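Side-chain contacts in Xaa-Pro dipeptidase (Lactobacillus brevis, PDB 3I7M), which probably acts as a manganese-dependent metalloexopeptidase of the M24B family, the present chain being its N-terminal creatinase/prolidase-type domain: residues D90-Q94 with R95-P99; T69-Q72 with F73-G77; V102-K106 with G107-V111. All coordinates share one frame; numbering follows the deposited sequence.

Overall arrangement
The three contacts follow one another along the chain, and each is a local contact where a helix ends or a strand begins or ends, in a domain built round a six-stranded mixed sheet. Interactions 1 and 2, with centres about 18 Å apart, touch directly: Q91 CD packs on I76 CG1 at 3.7 Å, which brings the end of helix 84-94 against edge strand 75-78. Interaction 3 adjoins interaction 1 in sequence, its centre about 20 Å away, where strand 101-104 runs toward helix 111-118. Interactions 2 and 3 lie on opposite sides of the chain's centre, nearest atoms about 12 Å apart. In this family the metal site belongs to the catalytic domain, which is absent from this chain.

Interaction 1: residues D90-Q94 with R95-P99; sequences DQVKQ and RHVNP
R95 reaches back along the last turn of helix 84-94 to Q91, and its NH1 serves two acceptors there: the backbone Q91 O at 3.0 Å and the side-chain Q91 OE1 at 2.9 Å. Both oxygens lie close to the guanidinium plane, whereas the planes of the Q91 amide and the guanidinium are turned 58° apart. A bend in the glutamine chain (chi2 -67°) brings OE1 round to the arginine. Water 1 completes the ring, donating to Q91 OE1 and accepting from R95 NH2, so that OE1 is gripped twice. A leucine here has no guanidinium to give, and Q91 O and OE1 would probably be left without this shared donor, the glutamine amide being likely to turn more freely.

The backbone acceptors that the helix end would otherwise strand are also served. V92 O takes R95 N at 3.0 Å and V97 N at 3.3 Å, from opposite faces of its carbonyl plane, while K93 O accepts from H96 N at 3.0 Å. Beyond these bonds, V92 CG1 lies 3.7 Å from V97 CB and 4.1 Å from P99 CD, and M20 of strand 20-23 borders the same apolar patch. The lysine ammonium, K93 NZ, is bonded to Q120 O. With H96 at positive phi as the C-prime residue, the bonds V97 N to V92 O and H96 N to K93 O form a Schellman motif that ends the helix.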
# COMPACT_ATOMS: atom_id res chain seq x y z
N ASP A 90 6.96 -9.38 3.85
CA ASP A 90 6.56 -10.75 4.09
C ASP A 90 5.15 -11.00 3.53
O ASP A 90 4.89 -12.03 2.93
CB ASP A 90 6.59 -11.08 5.59
CG ASP A 90 8.00 -11.05 6.17
OD1 ASP A 90 9.00 -11.05 5.40
OD2 ASP A 90 8.11 -11.02 7.43
N GLN A 91 4.22 -10.05 3.71
CA GLN A 91 2.87 -10.17 3.16
C GLN A 91 2.91 -10.29 1.63
O GLN A 91 2.10 -10.99 1.02
CB GLN A 91 1.97 -9.03 3.62
CG GLN A 91 1.71 -9.06 5.08
CD GLN A 91 0.88 -10.23 5.52
OE1 GLN A 91 -0.01 -10.63 4.82
NE2 GLN A 91 1.14 -10.69 6.70
N VAL A 92 3.76 -9.49 0.99
CA VAL A 92 3.91 -9.52 -0.46
C VAL A 92 4.52 -10.85 -0.92
O VAL A 92 4.01 -11.50 -1.85
CB VAL A 92 4.72 -8.30 -0.93
CG1 VAL A 92 5.11 -8.37 -2.44
CG2 VAL A 92 3.98 -6.97 -0.65
N LYS A 93 5.57 -11.28 -0.23
CA LYS A 93 6.21 -12.56 -0.52
C LYS A 93 5.26 -13.76 -0.30
O LYS A 93 5.26 -14.70 -1.15
CB LYS A 93 7.56 -12.64 0.24
CG LYS A 93 8.61 -11.59 -0.30
CD LYS A 93 9.80 -11.40 0.64
CE LYS A 93 10.76 -10.32 0.18
NZ LYS A 93 11.95 -10.19 1.11
N GLN A 94 4.38 -13.70 0.69
CA GLN A 94 3.35 -14.75 0.92
C GLN A 94 2.36 -14.86 -0.22
O GLN A 94 1.77 -15.94 -0.45
CB GLN A 94 2.54 -14.44 2.17
CG GLN A 94 3.27 -14.64 3.43
CD GLN A 94 2.46 -14.19 4.65
OE1 GLN A 94 1.21 -14.10 4.62
NE2 GLN A 94 3.16 -13.92 5.73
N ARG A 95 2.20 -13.74 -0.96
CA ARG A 95 1.25 -13.65 -2.04
C ARG A 95 1.95 -13.95 -3.37
O ARG A 95 1.39 -13.73 -4.45
CB ARG A 95 0.61 -12.25 -2.05
CG ARG A 95 -0.40 -12.14 -0.96
CD ARG A 95 -0.86 -10.70 -0.79
NE ARG A 95 -1.99 -10.56 0.10
CZ ARG A 95 -1.91 -10.61 1.42
NH1 ARG A 95 -0.74 -10.76 2.05
NH2 ARG A 95 -3.02 -10.41 2.15
N HIS A 96 3.15 -14.50 -3.27
CA HIS A 96 3.92 -14.98 -4.43
C HIS A 96 4.33 -13.90 -5.39
O HIS A 96 4.44 -14.14 -6.60
CB HIS A 96 3.17 -16.13 -5.12
CG HIS A 96 2.69 -17.18 -4.17
ND1 HIS A 96 3.55 -17.97 -3.45
CD2 HIS A 96 1.44 -17.50 -3.76
CE1 HIS A 96 2.85 -18.77 -2.66
NE2 HIS A 96 1.57 -18.51 -2.83
N VAL A 97 4.59 -12.71 -4.85
CA VAL A 97 5.03 -11.59 -5.64
C VAL A 97 6.46 -11.24 -5.29
O VAL A 97 6.80 -11.02 -4.11
CB VAL A 97 4.11 -10.36 -5.44
CG1 VAL A 97 4.76 -9.11 -6.10
CG2 VAL A 97 2.69 -10.64 -5.93
N ASN A 98 7.32 -11.22 -6.31
CA ASN A 98 8.68 -10.72 -6.18
C ASN A 98 8.65 -9.47 -7.01
O ASN A 98 8.78 -9.54 -8.25
CB ASN A 98 9.71 -11.71 -6.73
CG ASN A 98 11.14 -11.17 -6.72
OD1 ASN A 98 11.47 -10.18 -6.07
ND2 ASN A 98 12.03 -11.88 -7.44
N PRO A 99 8.44 -8.30 -6.37
CA PRO A 99 8.09 -7.13 -7.19
C PRO A 99 9.18 -6.59 -8.07
O PRO A 99 10.36 -6.42 -7.67
CB PRO A 99 7.68 -6.07 -6.17
CG PRO A 99 8.26 -6.47 -4.92
CD PRO A 99 8.38 -7.99 -4.93
O HOH W 1 -2.74 -11.63 4.83

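Interaction 2: residues T69-Q72 with F73-G77; sequences TGWQ and FPVIG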
# COMPACT_ATOMS: atom_id res chain seq x y z
N THR A 69 -14.76 -0.27 8.91
CA THR A 69 -15.21 0.41 7.70
C THR A 69 -15.97 -0.48 6.71
O THR A 69 -16.51 -0.00 5.71
CB THR A 69 -14.06 0.99 6.87
OG1 THR A 69 -13.18 -0.05 6.36
CG2 THR A 69 -13.31 2.10 7.61
N GLY A 70 -15.90 -1.79 6.91
CA GLY A 70 -16.44 -2.74 5.96
C GLY A 70 -15.44 -3.34 5.01
O GLY A 70 -15.77 -4.19 4.18
N TRP A 71 -14.17 -2.93 5.15
CA TRP A 71 -13.16 -3.29 4.22
C TRP A 71 -13.16 -4.80 4.26
O TRP A 71 -13.08 -5.42 5.31
CB TRP A 71 -11.83 -2.67 4.76
CG TRP A 71 -10.55 -3.15 4.09
CD1 TRP A 71 -9.74 -4.12 4.58
CD2 TRP A 71 -10.04 -2.80 2.78
NE1 TRP A 71 -8.68 -4.35 3.69
CE2 TRP A 71 -8.84 -3.52 2.61
CE3 TRP A 71 -10.41 -1.88 1.78
CZ2 TRP A 71 -8.05 -3.41 1.47
CZ3 TRP A 71 -9.62 -1.79 0.64
CH2 TRP A 71 -8.46 -2.54 0.50
N GLN A 72 -13.27 -5.35 3.05
CA GLN A 72 -13.54 -6.77 2.82
C GLN A 72 -12.30 -7.63 2.71
O GLN A 72 -12.39 -8.85 2.46
CB GLN A 72 -14.37 -6.92 1.53
CG GLN A 72 -15.02 -5.61 1.00
CD GLN A 72 -13.96 -4.58 0.61
OE1 GLN A 72 -14.19 -3.37 0.58
NE2 GLN A 72 -12.77 -5.07 0.38
N PHE A 73 -11.12 -6.99 2.83
CA PHE A 73 -9.90 -7.70 2.59
C PHE A 73 -9.04 -7.66 3.84
O PHE A 73 -9.46 -7.03 4.86
CB PHE A 73 -9.21 -7.05 1.40
CG PHE A 73 -10.09 -6.93 0.15
CD1 PHE A 73 -10.38 -8.06 -0.59
CD2 PHE A 73 -10.58 -5.72 -0.27
CE1 PHE A 73 -11.15 -8.01 -1.72
CE2 PHE A 73 -11.36 -5.61 -1.43
CZ PHE A 73 -11.64 -6.77 -2.17
N PRO A 74 -7.90 -8.39 3.81
CA PRO A 74 -7.09 -8.42 5.03
C PRO A 74 -6.58 -7.05 5.53
O PRO A 74 -6.36 -6.10 4.76
CB PRO A 74 -5.99 -9.35 4.70
CG PRO A 74 -6.58 -10.24 3.66
CD PRO A 74 -7.41 -9.37 2.84
N VAL A 75 -6.50 -6.96 6.84
CA VAL A 75 -5.84 -5.88 7.55
C VAL A 75 -4.83 -6.47 8.49
O VAL A 75 -5.19 -7.24 9.45
CB VAL A 75 -6.81 -4.97 8.33
CG1 VAL A 75 -6.03 -3.76 8.93
CG2 VAL A 75 -8.05 -4.49 7.52
N ILE A 76 -3.57 -6.14 8.29
CA ILE A 76 -2.45 -6.69 8.97
C ILE A 76 -1.88 -5.63 9.88
O ILE A 76 -1.55 -4.53 9.45
CB ILE A 76 -1.32 -7.16 8.00
CG1 ILE A 76 -1.85 -8.23 7.04
CG2 ILE A 76 -0.12 -7.67 8.73
CD1 ILE A 76 -2.49 -7.68 5.83
N GLY A 77 -1.79 -5.92 11.16
CA GLY A 77 -1.24 -4.99 12.09
C GLY A 77 0.16 -5.26 12.51
O GLY A 77 0.67 -6.40 12.38
O HOH W 2 -10.94 -7.32 6.99
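W71 and F73 meet as a T-shaped pair: the edge of the phenyl ring points at the face of the indole's six-membered ring, with the centroids 5.2 Å apart and the planes at 73°. F73 CD2 leads the approach, standing above the indole toward its rim, while F73 CB sits 3.6 Å from W71 NE1. The indole gets there with CG anti to the backbone N (chi1 168°), which also swings its pyrrole edge toward the start of strand 75-78. There W71 NE1 donates to P74 O at 3.1 Å in a fairly straight bond. The acceptor lies nearly in the indole plane, but the donor stands well above the carbonyl plane of P74. V75 CG2 comes obliquely to W71 CD1 at 3.4 Å. Q72 is modelled improbably close to the phenyl ring, so its amide position is doubtful. L6 of helix 5-15 touches both aromatic rings, and P54 does likewise. Water 2 donates to F73 O at 2.6 Å and more weakly to W71 O. The chemistry is thus mixed: the indole packs against a ring and a methyl, while its one N-H, in a buried residue, is satisfied by a backbone carbonyl.

Interaction 3: residues V102-K106 with G107-V111; sequences VAIEK and GQLQV
The flat peptide carbonyl of E105 is met by Q108 and L109 from two directions. Q108 N stands above one face, 46° out of the carbonyl plane, and bonds to E105 O at 3.1 Å. L109 N comes in nearly along the C=O axis, beyond the oxygen, at 2.9 Å from E105 O. One oxygen thus holds two successive N-H groups. L109 CB also lies 3.5 Å from E105 O, a carbon packed against the same acceptor.

The bond from Q108 N closes a beta turn with K106 and G107 at its corners, both with helix-like backbone angles, and the bond from L109 N adds a wider turn of the alpha type around it. Glycine is not demanded by the angles at G107, and a beta carbon would fit. This double turn carries the chain off strand 101-104, which runs between strands 20-23 and 125-129, and Q110 then takes the N-cap position of helix 111-118. Strand, helix and the adjacent parallel strand 125-129 together make a beta-alpha-beta unit.

The apolar part of the contact is I104 against L109, side chains crossing at about a right angle. Only the CD2 branch of L109 does the touching: it lies 3.9 Å from I104 CG2 and equally far from I104 CD1. Both groups come within range because I104 CG1 sits between its backbone N and carbonyl carbon (chi1 49°), an uncommon choice that folds CD1 toward the leucine.

The polar ends look away to other parts of the fold. E105 OE1 accepts from S24 N and N25 N and OE2 is bonded to T28 OG1, so the start of helix 26-33 probably favours a charged carboxylate. Q108 NE2 is bonded to S24 OG, and the extended K106 chain carries NZ to F126 O.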
# COMPACT_ATOMS: atom_id res chain seq x y z
N VAL A 102 7.12 -1.15 -9.19
CA VAL A 102 6.23 -0.79 -8.09
C VAL A 102 5.76 0.64 -8.25
O VAL A 102 6.57 1.53 -8.51
CB VAL A 102 6.91 -0.98 -6.70
CG1 VAL A 102 5.93 -0.63 -5.62
CG2 VAL A 102 7.41 -2.41 -6.54
N ALA A 103 4.46 0.88 -8.20
CA ALA A 103 3.91 2.22 -8.25
C ALA A 103 3.70 2.73 -6.83
O ALA A 103 3.31 1.96 -5.94
CB ALA A 103 2.58 2.20 -8.97
N ILE A 104 4.03 4.00 -6.64
CA ILE A 104 3.87 4.69 -5.36
C ILE A 104 3.21 6.06 -5.62
O ILE A 104 3.15 6.52 -6.78
CB ILE A 104 5.18 4.84 -4.57
CG1 ILE A 104 6.28 5.39 -5.46
CG2 ILE A 104 5.57 3.47 -3.98
CD1 ILE A 104 7.45 5.89 -4.71
N GLU A 105 2.79 6.75 -4.58
CA GLU A 105 2.24 8.08 -4.63
C GLU A 105 3.43 9.00 -4.34
O GLU A 105 3.70 9.44 -3.21
CB GLU A 105 1.17 8.26 -3.55
CG GLU A 105 -0.00 7.34 -3.85
CD GLU A 105 -1.11 7.55 -2.86
OE1 GLU A 105 -1.10 6.89 -1.78
OE2 GLU A 105 -2.04 8.33 -3.17
N LYS A 106 4.15 9.34 -5.39
CA LYS A 106 5.43 10.03 -5.21
C LYS A 106 5.29 11.43 -4.68
O LYS A 106 6.21 11.97 -4.07
CB LYS A 106 6.21 10.09 -6.53
CG LYS A 106 6.60 8.71 -6.96
CD LYS A 106 7.61 8.69 -8.14
CE LYS A 106 8.20 7.30 -8.39
NZ LYS A 106 9.22 7.31 -9.57
N GLY A 107 4.17 12.10 -4.89
CA GLY A 107 3.98 13.42 -4.33
C GLY A 107 3.90 13.47 -2.83
O GLY A 107 4.15 14.53 -2.22
N GLN A 108 3.59 12.35 -2.20
CA GLN A 108 3.41 12.26 -0.75
C GLN A 108 4.48 11.39 -0.08
O GLN A 108 4.85 11.72 1.06
CB GLN A 108 1.98 11.76 -0.42
CG GLN A 108 1.70 11.61 1.07
CD GLN A 108 2.10 10.31 1.68
OE1 GLN A 108 2.20 10.20 2.95
NE2 GLN A 108 2.19 9.35 0.89
N LEU A 109 4.90 10.29 -0.67
CA LEU A 109 5.74 9.31 0.04
C LEU A 109 7.14 9.89 0.24
O LEU A 109 7.76 10.37 -0.73
CB LEU A 109 5.77 8.00 -0.73
CG LEU A 109 6.48 6.87 -0.01
CD1 LEU A 109 5.82 6.53 1.32
CD2 LEU A 109 6.60 5.64 -0.89
N GLN A 110 7.65 9.80 1.44
CA GLN A 110 8.98 10.27 1.76
C GLN A 110 10.03 9.30 1.23
O GLN A 110 9.83 8.11 1.20
CB GLN A 110 9.11 10.40 3.24
CG GLN A 110 8.08 11.33 3.85
CD GLN A 110 6.92 10.59 4.43
OE1 GLN A 110 6.45 9.61 3.94
NE2 GLN A 110 6.43 11.10 5.57
N VAL A 111 11.15 9.85 0.77
CA VAL A 111 12.25 9.07 0.19
C VAL A 111 12.63 7.93 1.12
O VAL A 111 12.90 6.82 0.67
CB VAL A 111 13.43 9.94 -0.18
CG1 VAL A 111 14.60 9.09 -0.63
CG2 VAL A 111 13.14 10.91 -1.36